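Local coordinates for hypothetical protein ydiI (Escherichia coli, PDB 1VH5) that hydrolyses 1,4-dihydroxy-2-naphthoyl-CoA to 1,4-dihydroxy-2-naphthoate and CoA in menaquinone biosynthesis, and also acts on a wide range of other acyl-CoA thioesters, at residues 112-118 with 131-137; 52-56 with 93-97; 9-15 with 28-33; 61-65 with 87-91. One frame throughout, in Å; residues are numbered along the deposited sequence.

How the contacts relate
Contact 4 holds E65, the inferred active-site residue, where the central helix meets strand 81-91. Contact 1, the hairpin in the same sheet, has its centre 12 Å away and joins contact 4 through R132 N, 2.9 Å from N88 O, a probable backbone hydrogen bond; the side chain of L133 comes within about 4 Å of that of E65. Contact 3 covers the edge strand 29-33, across the chain's centre from contact 4, and reaches the helix where I28 CG2 packs 3.7 Å from L63 CD1. Contact 2 closes the loop that encloses contact 4, their centres 15 Å apart, and its segment 93-97, which follows H91 after one residue, begins with the substrate-binding R93 and S94.

Contact 1 of 4, residues 112-118 with 131-137; sequences RHQVWQI and SRLTTAI
Q114 OE1 is gripped by two donors that come from opposite faces of its amide plane. The hydroxyl of T135 donates from across the strands, OG1 to OE1 2.8 Å, and the indole N-H of W116, two residues along the same strand, donates through NE1 at 3.1 Å. The latter bond is nearly straight at 169°, and the oxygen lies at the edge of the indole in its plane. With CG beside the backbone N (chi1 -48°) and the chain extended beyond it, Q114 carries its amide past T135 toward helix 57-74, where NE2 bonds to G72 O. A leucine in place of Q114 would probably leave both the indole N-H and the T135 hydroxyl without their acceptor inside the fold. These residues sit on the helix-facing side of a hairpin, strands 113-121 and 127-138, in the curved antiparallel sheet of the hotdog fold. Q114 with T135 and W116 with L133 are hydrogen-bonded pairs; W116 N meets L133 O at 2.8 Å. On the other face V115 lies side by side with T134, CG2 to OG1 4.0 Å. Beside R112 and H113, both substrate-binding, a water donates to R112 O, 2.6 Å away, and to I137 O.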
# COMPACT_ATOMS: atom_id res chain seq x y z
N ARG A 112 -16.13 16.60 9.10
CA ARG A 112 -14.87 17.09 8.55
C ARG A 112 -13.87 15.95 8.22
O ARG A 112 -13.02 16.12 7.35
CB ARG A 112 -14.19 18.09 9.49
CG ARG A 112 -14.93 19.42 9.68
CD ARG A 112 -14.48 20.17 10.94
NE ARG A 112 -15.55 20.95 11.57
CZ ARG A 112 -15.85 20.91 12.87
NH1 ARG A 112 -16.84 21.66 13.36
NH2 ARG A 112 -15.17 20.11 13.68
N HIS A 113 -13.98 14.84 8.93
CA HIS A 113 -13.06 13.71 8.78
C HIS A 113 -13.82 12.42 8.92
O HIS A 113 -14.91 12.37 9.51
CB HIS A 113 -11.94 13.78 9.85
CG HIS A 113 -11.08 14.97 9.68
ND1 HIS A 113 -11.36 16.18 10.28
CD2 HIS A 113 -10.01 15.18 8.89
CE1 HIS A 113 -10.47 17.07 9.89
NE2 HIS A 113 -9.64 16.49 9.04
N GLN A 114 -13.21 11.33 8.44
CA GLN A 114 -13.74 9.99 8.64
C GLN A 114 -12.58 9.08 9.03
O GLN A 114 -11.42 9.33 8.68
CB GLN A 114 -14.38 9.42 7.35
CG GLN A 114 -15.33 10.36 6.66
CD GLN A 114 -15.63 9.91 5.26
OE1 GLN A 114 -14.78 9.31 4.58
NE2 GLN A 114 -16.85 10.22 4.78
N VAL A 115 -12.92 8.02 9.74
CA VAL A 115 -11.96 6.95 9.99
C VAL A 115 -12.63 5.63 9.65
O VAL A 115 -13.75 5.36 10.10
CB VAL A 115 -11.49 6.94 11.45
CG1 VAL A 115 -10.47 5.79 11.74
CG2 VAL A 115 -10.92 8.33 11.84
N TRP A 116 -11.93 4.83 8.84
CA TRP A 116 -12.42 3.55 8.35
C TRP A 116 -11.50 2.45 8.87
O TRP A 116 -10.27 2.64 8.88
CB TRP A 116 -12.40 3.58 6.81
CG TRP A 116 -13.40 4.52 6.23
CD1 TRP A 116 -13.21 5.80 5.85
CD2 TRP A 116 -14.79 4.26 6.10
NE1 TRP A 116 -14.40 6.35 5.40
CE2 TRP A 116 -15.39 5.43 5.58
CE3 TRP A 116 -15.60 3.14 6.37
CZ2 TRP A 116 -16.76 5.51 5.30
CZ3 TRP A 116 -16.97 3.21 6.07
CH2 TRP A 116 -17.53 4.40 5.54
N GLN A 117 -12.08 1.32 9.27
CA GLN A 117 -11.28 0.14 9.62
C GLN A 117 -11.48 -0.88 8.49
O GLN A 117 -12.62 -1.23 8.12
CB GLN A 117 -11.74 -0.42 10.94
CG GLN A 117 -10.91 -1.62 11.48
CD GLN A 117 -11.22 -1.84 12.96
OE1 GLN A 117 -10.72 -1.13 13.83
NE2 GLN A 117 -12.08 -2.76 13.23
N ILE A 118 -10.37 -1.39 7.94
CA ILE A 118 -10.48 -2.42 6.94
C ILE A 118 -9.68 -3.64 7.41
O ILE A 118 -8.46 -3.55 7.65
CB ILE A 118 -9.98 -1.99 5.55
CG1 ILE A 118 -10.58 -0.65 5.09
CG2 ILE A 118 -10.29 -3.16 4.57
CD1 ILE A 118 -9.81 0.58 5.59
N SER A 131 -6.13 -2.76 9.11
CA SER A 131 -5.75 -1.43 8.67
C SER A 131 -6.77 -0.39 9.12
O SER A 131 -7.93 -0.71 9.40
CB SER A 131 -5.56 -1.38 7.19
OG SER A 131 -6.81 -1.37 6.55
N ARG A 132 -6.30 0.85 9.21
CA ARG A 132 -7.17 2.01 9.42
C ARG A 132 -6.81 3.12 8.43
O ARG A 132 -5.63 3.33 8.17
CB ARG A 132 -6.99 2.57 10.84
CG ARG A 132 -7.58 1.73 11.99
CD ARG A 132 -7.71 2.49 13.33
NE ARG A 132 -6.53 3.32 13.65
CZ ARG A 132 -5.44 2.84 14.24
NH1 ARG A 132 -4.42 3.63 14.45
NH2 ARG A 132 -5.33 1.59 14.64
N LEU A 133 -7.82 3.82 7.88
CA LEU A 133 -7.67 4.93 6.96
C LEU A 133 -8.37 6.13 7.53
O LEU A 133 -9.54 6.03 7.92
CB LEU A 133 -8.29 4.54 5.60
CG LEU A 133 -8.36 5.67 4.56
CD1 LEU A 133 -6.99 6.13 4.04
CD2 LEU A 133 -9.34 5.31 3.38
N THR A 134 -7.67 7.26 7.60
CA THR A 134 -8.26 8.54 7.95
C THR A 134 -8.41 9.39 6.72
O THR A 134 -7.42 9.56 5.99
CB THR A 134 -7.37 9.24 9.00
OG1 THR A 134 -7.26 8.41 10.16
CG2 THR A 134 -7.97 10.59 9.45
N THR A 135 -9.61 9.95 6.50
CA THR A 135 -9.85 10.86 5.37
C THR A 135 -10.32 12.20 5.85
O THR A 135 -10.85 12.34 6.96
CB THR A 135 -10.96 10.32 4.46
OG1 THR A 135 -12.19 10.29 5.21
CG2 THR A 135 -10.66 8.89 4.00
N ALA A 136 -10.11 13.20 5.01
CA ALA A 136 -10.75 14.51 5.19
C ALA A 136 -11.84 14.68 4.15
O ALA A 136 -11.70 14.27 2.99
CB ALA A 136 -9.74 15.62 5.05
N ILE A 137 -12.93 15.31 4.56
CA ILE A 137 -13.99 15.66 3.64
C ILE A 137 -13.71 17.02 3.01
O ILE A 137 -13.32 17.95 3.70
CB ILE A 137 -15.31 15.62 4.38
CG1 ILE A 137 -15.59 14.17 4.87
CG2 ILE A 137 -16.48 16.12 3.46
CD1 ILE A 137 -16.66 14.04 5.91
O HOH W 1 -12.34 18.41 6.23

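Contact 2 of 4, residues 52-56 with 93-97; sequences FGLLH and RSARE
R96, whose CB lies 4.1 Å from CD2 of L54, carries the carboxylate of E97 over one face of its guanidinium, with OE1 3.1 Å above the plane and over its centre. R96 NE and E97 OE2, 3.1 Å apart, form a salt bridge of charges alone, since the oxygen stands well out of the plane and no N-H points at it. CG of R96 sits between its backbone N and carbonyl carbon (chi1 76°), and the bent chain leads the charged end away from L54. L54 CD1 reaches CB of S94 at 3.8 Å, while CD2 meets CB of R96, whose side chain crosses that of L54 at about a right angle. An alanine at L54 would probably open a gap between the two loops, with S94 and R96 losing their apolar neighbour. The backbones are joined by L55 N donating to A95 O, 2.8 Å and 170°, and by a water donating to L55 O and accepting from A95 N. H56, the N-cap of the central hotdog helix, follows directly, its ND1 bonded to G58 N. The polar links to the loop of substrate-binding S94 use main-chain atoms and probably depend little on side-chain polarity, while the R96-E97 pair stays within its own loop.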
# COMPACT_ATOMS: atom_id res chain seq x y z
N PHE A 52 8.96 -13.54 -2.91
CA PHE A 52 9.00 -14.85 -2.28
C PHE A 52 7.67 -15.59 -2.39
O PHE A 52 7.48 -16.62 -1.77
CB PHE A 52 9.52 -14.70 -0.86
CG PHE A 52 10.82 -13.95 -0.81
CD1 PHE A 52 12.00 -14.59 -1.19
CD2 PHE A 52 10.85 -12.59 -0.48
CE1 PHE A 52 13.21 -13.91 -1.18
CE2 PHE A 52 12.06 -11.89 -0.48
CZ PHE A 52 13.24 -12.56 -0.84
N GLY A 53 6.77 -15.07 -3.21
CA GLY A 53 5.54 -15.78 -3.52
C GLY A 53 4.38 -15.56 -2.55
O GLY A 53 3.37 -16.22 -2.66
N LEU A 54 4.55 -14.65 -1.60
CA LEU A 54 3.47 -14.31 -0.69
C LEU A 54 2.84 -12.99 -1.10
O LEU A 54 3.46 -12.17 -1.76
CB LEU A 54 3.97 -14.17 0.73
CG LEU A 54 4.79 -15.34 1.30
CD1 LEU A 54 5.26 -15.09 2.73
CD2 LEU A 54 3.98 -16.61 1.26
N LEU A 55 1.60 -12.76 -0.65
CA LEU A 55 0.96 -11.48 -0.87
C LEU A 55 1.82 -10.34 -0.35
O LEU A 55 2.29 -10.39 0.80
CB LEU A 55 -0.37 -11.47 -0.13
CG LEU A 55 -1.19 -10.18 -0.23
CD1 LEU A 55 -1.60 -9.79 -1.63
CD2 LEU A 55 -2.40 -10.40 0.75
N HIS A 56 2.02 -9.33 -1.18
CA HIS A 56 2.82 -8.17 -0.84
C HIS A 56 2.03 -7.35 0.19
O HIS A 56 0.87 -7.04 -0.02
CB HIS A 56 3.03 -7.37 -2.11
CG HIS A 56 4.15 -6.36 -2.02
ND1 HIS A 56 4.10 -5.25 -1.19
CD2 HIS A 56 5.26 -6.23 -2.78
CE1 HIS A 56 5.19 -4.52 -1.39
NE2 HIS A 56 5.92 -5.10 -2.34
N ARG A 93 -0.73 -12.20 9.14
CA ARG A 93 -0.59 -13.52 8.56
C ARG A 93 -0.36 -13.38 7.06
O ARG A 93 -0.96 -12.52 6.41
CB ARG A 93 -1.86 -14.34 8.83
CG ARG A 93 -1.90 -15.75 8.17
CD ARG A 93 -3.22 -16.49 8.37
NE ARG A 93 -3.41 -16.94 9.75
CZ ARG A 93 -2.96 -18.10 10.23
NH1 ARG A 93 -3.20 -18.42 11.49
NH2 ARG A 93 -2.26 -18.92 9.45
N SER A 94 0.51 -14.22 6.52
CA SER A 94 0.76 -14.22 5.08
C SER A 94 -0.35 -14.91 4.33
O SER A 94 -1.16 -15.65 4.91
CB SER A 94 2.10 -14.88 4.79
OG SER A 94 2.04 -16.26 5.13
N ALA A 95 -0.43 -14.63 3.03
CA ALA A 95 -1.36 -15.34 2.15
C ALA A 95 -0.59 -15.72 0.88
O ALA A 95 0.35 -15.01 0.51
CB ALA A 95 -2.56 -14.49 1.82
N ARG A 96 -0.96 -16.81 0.22
CA ARG A 96 -0.15 -17.28 -0.89
C ARG A 96 -0.94 -17.68 -2.11
O ARG A 96 -0.36 -17.91 -3.16
CB ARG A 96 0.73 -18.46 -0.44
CG ARG A 96 -0.02 -19.80 -0.29
CD ARG A 96 0.07 -20.66 -1.55
NE ARG A 96 0.08 -22.10 -1.33
CZ ARG A 96 0.07 -22.99 -2.32
NH1 ARG A 96 0.08 -24.30 -2.05
NH2 ARG A 96 0.05 -22.58 -3.58
N GLU A 97 -2.27 -17.73 -1.97
CA GLU A 97 -3.12 -18.18 -3.08
C GLU A 97 -4.56 -17.75 -2.89
O GLU A 97 -4.92 -17.16 -1.86
CB GLU A 97 -3.02 -19.69 -3.25
CG GLU A 97 -3.66 -20.44 -2.11
CD GLU A 97 -3.18 -21.86 -1.95
OE1 GLU A 97 -3.03 -22.58 -2.96
OE2 GLU A 97 -2.95 -22.27 -0.79
O HOH W 2 1.62 -12.28 2.67

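Contact 3 of 4, residues 9-15 with 28-33; sequences ITLEALN and IRFEHI
A short N-terminal helix, 11-16, covers strand 29-33 at the end of the sheet, with N15 binding the backbone of F30 as a neighbouring strand might. CG of N15, beside its backbone N (chi1 -78°), brings the amide edge-on to the strand backbone. N15 OD1 accepts from F30 N at 2.8 Å, in the carbonyl plane and on a lone pair, while ND2 donates to F30 O at 3.1 Å and 176°, with that oxygen in the amide plane. The two bonds fix the rotation of the amide and which end is oxygen. A water donates to both N15 OD1 and I28 O. The ring of F30 is met from two directions: N15 OD1 lies at its edge, and L14 CG sits over one face, 3.9 Å from the centroid in a CH-pi contact.

Within the hotdog fold this strand pairs with strand 38-43, where E31 and H32 both face E39 in a classic beta bulge; F30 and L14 pack against V70 of the central helix. L14 CD2 and I33 CD1 meet tip to tip at 3.8 Å. L11 lies over the backbone of the bulge, CD1 3.4 Å from E31 O, and its CD2 touches I33 CG1. I9 CG2 meets I33 CD1 at 3.8 Å, the side chains crossing at about a right angle. The helix itself starts at T10, the N-cap, whose OG1 accepts from A13 N.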
# COMPACT_ATOMS: atom_id res chain seq x y z
N ILE A 9 -25.23 3.37 -5.00
CA ILE A 9 -24.43 2.83 -6.09
C ILE A 9 -24.69 1.34 -6.22
O ILE A 9 -24.92 0.66 -5.22
CB ILE A 9 -22.91 3.17 -5.87
CG1 ILE A 9 -22.14 3.10 -7.18
CG2 ILE A 9 -22.27 2.29 -4.78
CD1 ILE A 9 -20.74 3.74 -7.09
N THR A 10 -24.70 0.83 -7.45
CA THR A 10 -24.74 -0.60 -7.68
C THR A 10 -23.32 -1.15 -7.62
O THR A 10 -22.36 -0.39 -7.78
CB THR A 10 -25.31 -0.94 -9.06
OG1 THR A 10 -24.60 -0.18 -10.05
CG2 THR A 10 -26.78 -0.51 -9.17
N LEU A 11 -23.21 -2.46 -7.42
CA LEU A 11 -21.91 -3.14 -7.51
C LEU A 11 -21.30 -2.94 -8.88
O LEU A 11 -20.10 -2.73 -9.02
CB LEU A 11 -22.03 -4.63 -7.18
CG LEU A 11 -21.96 -5.04 -5.71
CD1 LEU A 11 -22.09 -6.55 -5.59
CD2 LEU A 11 -20.72 -4.53 -4.96
N GLU A 12 -22.14 -2.99 -9.91
CA GLU A 12 -21.70 -2.73 -11.27
C GLU A 12 -20.99 -1.38 -11.44
O GLU A 12 -19.91 -1.32 -12.04
CB GLU A 12 -22.90 -2.80 -12.21
CG GLU A 12 -22.99 -4.07 -13.04
CD GLU A 12 -24.15 -4.01 -14.00
OE1 GLU A 12 -24.05 -3.29 -15.02
OE2 GLU A 12 -25.18 -4.66 -13.71
N ALA A 13 -21.61 -0.30 -10.97
CA ALA A 13 -21.04 1.04 -11.16
C ALA A 13 -19.78 1.24 -10.29
O ALA A 13 -18.85 1.93 -10.70
CB ALA A 13 -22.11 2.13 -10.89
N LEU A 14 -19.78 0.59 -9.13
CA LEU A 14 -18.62 0.57 -8.23
C LEU A 14 -17.43 -0.08 -8.95
O LEU A 14 -16.33 0.47 -9.04
CB LEU A 14 -18.96 -0.22 -6.97
CG LEU A 14 -18.25 -0.07 -5.64
CD1 LEU A 14 -17.86 1.39 -5.46
CD2 LEU A 14 -19.13 -0.55 -4.48
N ASN A 15 -17.67 -1.26 -9.53
CA ASN A 15 -16.63 -1.99 -10.24
C ASN A 15 -16.17 -1.31 -11.53
O ASN A 15 -15.02 -1.48 -11.93
CB ASN A 15 -17.05 -3.43 -10.46
CG ASN A 15 -16.87 -4.24 -9.22
OD1 ASN A 15 -15.81 -4.14 -8.58
ND2 ASN A 15 -17.89 -4.95 -8.77
N ILE A 28 -9.01 -5.96 -8.33
CA ILE A 28 -9.81 -5.74 -7.14
C ILE A 28 -11.29 -5.68 -7.56
O ILE A 28 -11.63 -4.92 -8.49
CB ILE A 28 -9.31 -4.47 -6.42
CG1 ILE A 28 -7.93 -4.76 -5.81
CG2 ILE A 28 -10.27 -4.06 -5.31
CD1 ILE A 28 -7.14 -3.48 -5.36
N ARG A 29 -12.14 -6.45 -6.88
CA ARG A 29 -13.55 -6.56 -7.24
C ARG A 29 -14.38 -6.27 -6.00
O ARG A 29 -14.29 -6.99 -5.00
CB ARG A 29 -13.88 -7.99 -7.70
CG ARG A 29 -12.99 -8.64 -8.74
CD ARG A 29 -13.62 -9.85 -9.41
NE ARG A 29 -12.67 -10.57 -10.26
CZ ARG A 29 -12.49 -11.89 -10.28
NH1 ARG A 29 -11.60 -12.43 -11.11
NH2 ARG A 29 -13.18 -12.68 -9.46
N PHE A 30 -15.23 -5.26 -6.07
CA PHE A 30 -16.24 -5.07 -5.02
C PHE A 30 -17.30 -6.18 -5.07
O PHE A 30 -17.79 -6.52 -6.15
CB PHE A 30 -16.88 -3.67 -5.13
CG PHE A 30 -15.92 -2.59 -4.75
CD1 PHE A 30 -15.01 -2.05 -5.68
CD2 PHE A 30 -15.85 -2.16 -3.45
CE1 PHE A 30 -14.07 -1.09 -5.30
CE2 PHE A 30 -14.89 -1.22 -3.05
CZ PHE A 30 -14.04 -0.66 -3.97
N GLU A 31 -17.60 -6.76 -3.92
CA GLU A 31 -18.45 -7.95 -3.82
C GLU A 31 -19.72 -7.72 -3.03
O GLU A 31 -20.68 -8.49 -3.18
CB GLU A 31 -17.70 -9.05 -3.08
CG GLU A 31 -16.35 -9.41 -3.64
CD GLU A 31 -16.37 -10.68 -4.46
OE1 GLU A 31 -17.44 -11.31 -4.55
OE2 GLU A 31 -15.32 -11.05 -4.99
N HIS A 32 -19.72 -6.77 -2.10
CA HIS A 32 -20.87 -6.63 -1.22
C HIS A 32 -20.96 -5.22 -0.69
O HIS A 32 -19.96 -4.67 -0.20
CB HIS A 32 -20.77 -7.65 -0.07
CG HIS A 32 -21.82 -7.49 0.98
ND1 HIS A 32 -23.13 -7.87 0.77
CD2 HIS A 32 -21.76 -7.01 2.24
CE1 HIS A 32 -23.83 -7.62 1.87
NE2 HIS A 32 -23.02 -7.10 2.77
N ILE A 33 -22.13 -4.60 -0.82
CA ILE A 33 -22.45 -3.34 -0.15
C ILE A 33 -23.55 -3.60 0.87
O ILE A 33 -24.74 -3.78 0.51
CB ILE A 33 -22.97 -2.27 -1.14
CG1 ILE A 33 -22.06 -2.14 -2.37
CG2 ILE A 33 -23.09 -0.92 -0.42
CD1 ILE A 33 -22.69 -1.25 -3.46
O HOH W 3 -13.41 -2.82 -8.93

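Contact 4 of 4, residues 61-65 with 87-91; sequences VVLAE and INANH
I87 points from its strand toward the helix, and its CB already lies 4.0 Å from the carboxylate oxygen OE1 of E65. One step out the branches part. CG2, held between the backbone N and the carbonyl carbon, stays beside that oxygen at 3.7 Å, whereas CG1, anti to the N (chi1 -172°), runs alongside V61 and passes its CG1 at 4.1 Å. The terminal CD1 fits among three helix residues: it lies 3.7 Å from E65 CB and equally close to E65 OE1, 3.9 Å from V61 CG1, and 4.3 Å from A64 CB. I87 therefore lays an apolar wall along the aliphatic root of E65 and one of its carboxylate oxygens.

This is the core of the hotdog fold, the long helix 57-74 cradled by an antiparallel sheet, and E65 is the inferred nucleophile or proton acceptor of the thioesterase. Strand 81-91 also forms the seam of the dimer: I87 to N90 pair in an antiparallel ladder with the second subunit, so one sheet spans both chains. Across that seam E65 OE1 hydrogen-bonds to NE2 of H91 of the second subunit, and the bond is repeated the other way round, consistent with an active site at the interface.

Along the same strand A89 presents its CB to the second methyl of V61, CG2, at 4.0 Å. The same methyl approaches the ring of H91 obliquely, with CE1 the nearest atom at 4.5 Å; this histidine binds substrate, and its side chain also touches C129 of strand 127-138.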
# COMPACT_ATOMS: atom_id res chain seq x y z
N VAL A 61 -2.50 -3.04 1.47
CA VAL A 61 -2.81 -1.61 1.71
C VAL A 61 -3.49 -1.00 0.49
O VAL A 61 -4.40 -0.18 0.63
CB VAL A 61 -1.55 -0.84 2.16
CG1 VAL A 61 -1.91 0.64 2.37
CG2 VAL A 61 -0.99 -1.44 3.46
N VAL A 62 -3.09 -1.38 -0.72
CA VAL A 62 -3.86 -0.96 -1.89
C VAL A 62 -5.33 -1.37 -1.76
O VAL A 62 -6.24 -0.57 -1.99
CB VAL A 62 -3.29 -1.52 -3.21
CG1 VAL A 62 -4.21 -1.15 -4.38
CG2 VAL A 62 -1.87 -0.97 -3.48
N LEU A 63 -5.57 -2.61 -1.37
CA LEU A 63 -6.94 -3.09 -1.21
C LEU A 63 -7.67 -2.25 -0.14
O LEU A 63 -8.80 -1.73 -0.38
CB LEU A 63 -6.96 -4.60 -0.90
CG LEU A 63 -8.36 -5.19 -0.62
CD1 LEU A 63 -9.27 -5.06 -1.86
CD2 LEU A 63 -8.22 -6.65 -0.21
N ALA A 64 -7.03 -2.06 1.02
CA ALA A 64 -7.66 -1.32 2.12
C ALA A 64 -7.97 0.10 1.68
O ALA A 64 -9.08 0.61 1.95
CB ALA A 64 -6.76 -1.30 3.35
N GLU A 65 -7.02 0.79 1.04
CA GLU A 65 -7.24 2.18 0.67
C GLU A 65 -8.29 2.26 -0.44
O GLU A 65 -9.07 3.22 -0.47
CB GLU A 65 -5.93 2.88 0.25
CG GLU A 65 -6.14 4.37 -0.03
CD GLU A 65 -4.98 5.26 0.32
OE1 GLU A 65 -4.07 4.84 1.09
OE2 GLU A 65 -5.00 6.37 -0.22
N ILE A 87 -2.85 6.26 6.38
CA ILE A 87 -3.25 4.86 6.42
C ILE A 87 -2.21 4.09 7.20
O ILE A 87 -1.01 4.41 7.14
CB ILE A 87 -3.43 4.34 4.99
CG1 ILE A 87 -4.05 2.94 5.00
CG2 ILE A 87 -2.07 4.37 4.20
CD1 ILE A 87 -4.93 2.58 3.85
N ASN A 88 -2.66 3.09 7.96
CA ASN A 88 -1.76 2.27 8.74
C ASN A 88 -2.25 0.85 8.72
O ASN A 88 -3.45 0.60 8.50
CB ASN A 88 -1.60 2.82 10.15
CG ASN A 88 -2.91 2.90 10.87
OD1 ASN A 88 -3.45 1.87 11.29
ND2 ASN A 88 -3.46 4.10 10.98
N ALA A 89 -1.35 -0.11 8.89
CA ALA A 89 -1.71 -1.52 8.81
C ALA A 89 -0.76 -2.36 9.59
O ALA A 89 0.46 -2.09 9.61
CB ALA A 89 -1.76 -2.01 7.34
N ASN A 90 -1.32 -3.40 10.20
CA ASN A 90 -0.52 -4.48 10.72
C ASN A 90 -0.66 -5.74 9.89
O ASN A 90 -1.78 -6.18 9.58
CB ASN A 90 -0.95 -4.78 12.14
CG ASN A 90 0.05 -5.52 12.86
OD1 ASN A 90 0.19 -6.72 12.64
ND2 ASN A 90 0.84 -4.80 13.72
N HIS A 91 0.48 -6.36 9.54
CA HIS A 91 0.47 -7.58 8.73
C HIS A 91 0.59 -8.77 9.68
O HIS A 91 1.64 -8.99 10.28
CB HIS A 91 1.69 -7.55 7.79
CG HIS A 91 1.72 -6.38 6.86
ND1 HIS A 91 0.67 -6.06 6.03
CD2 HIS A 91 2.70 -5.47 6.61
CE1 HIS A 91 0.98 -4.98 5.32
NE2 HIS A 91 2.21 -4.62 5.64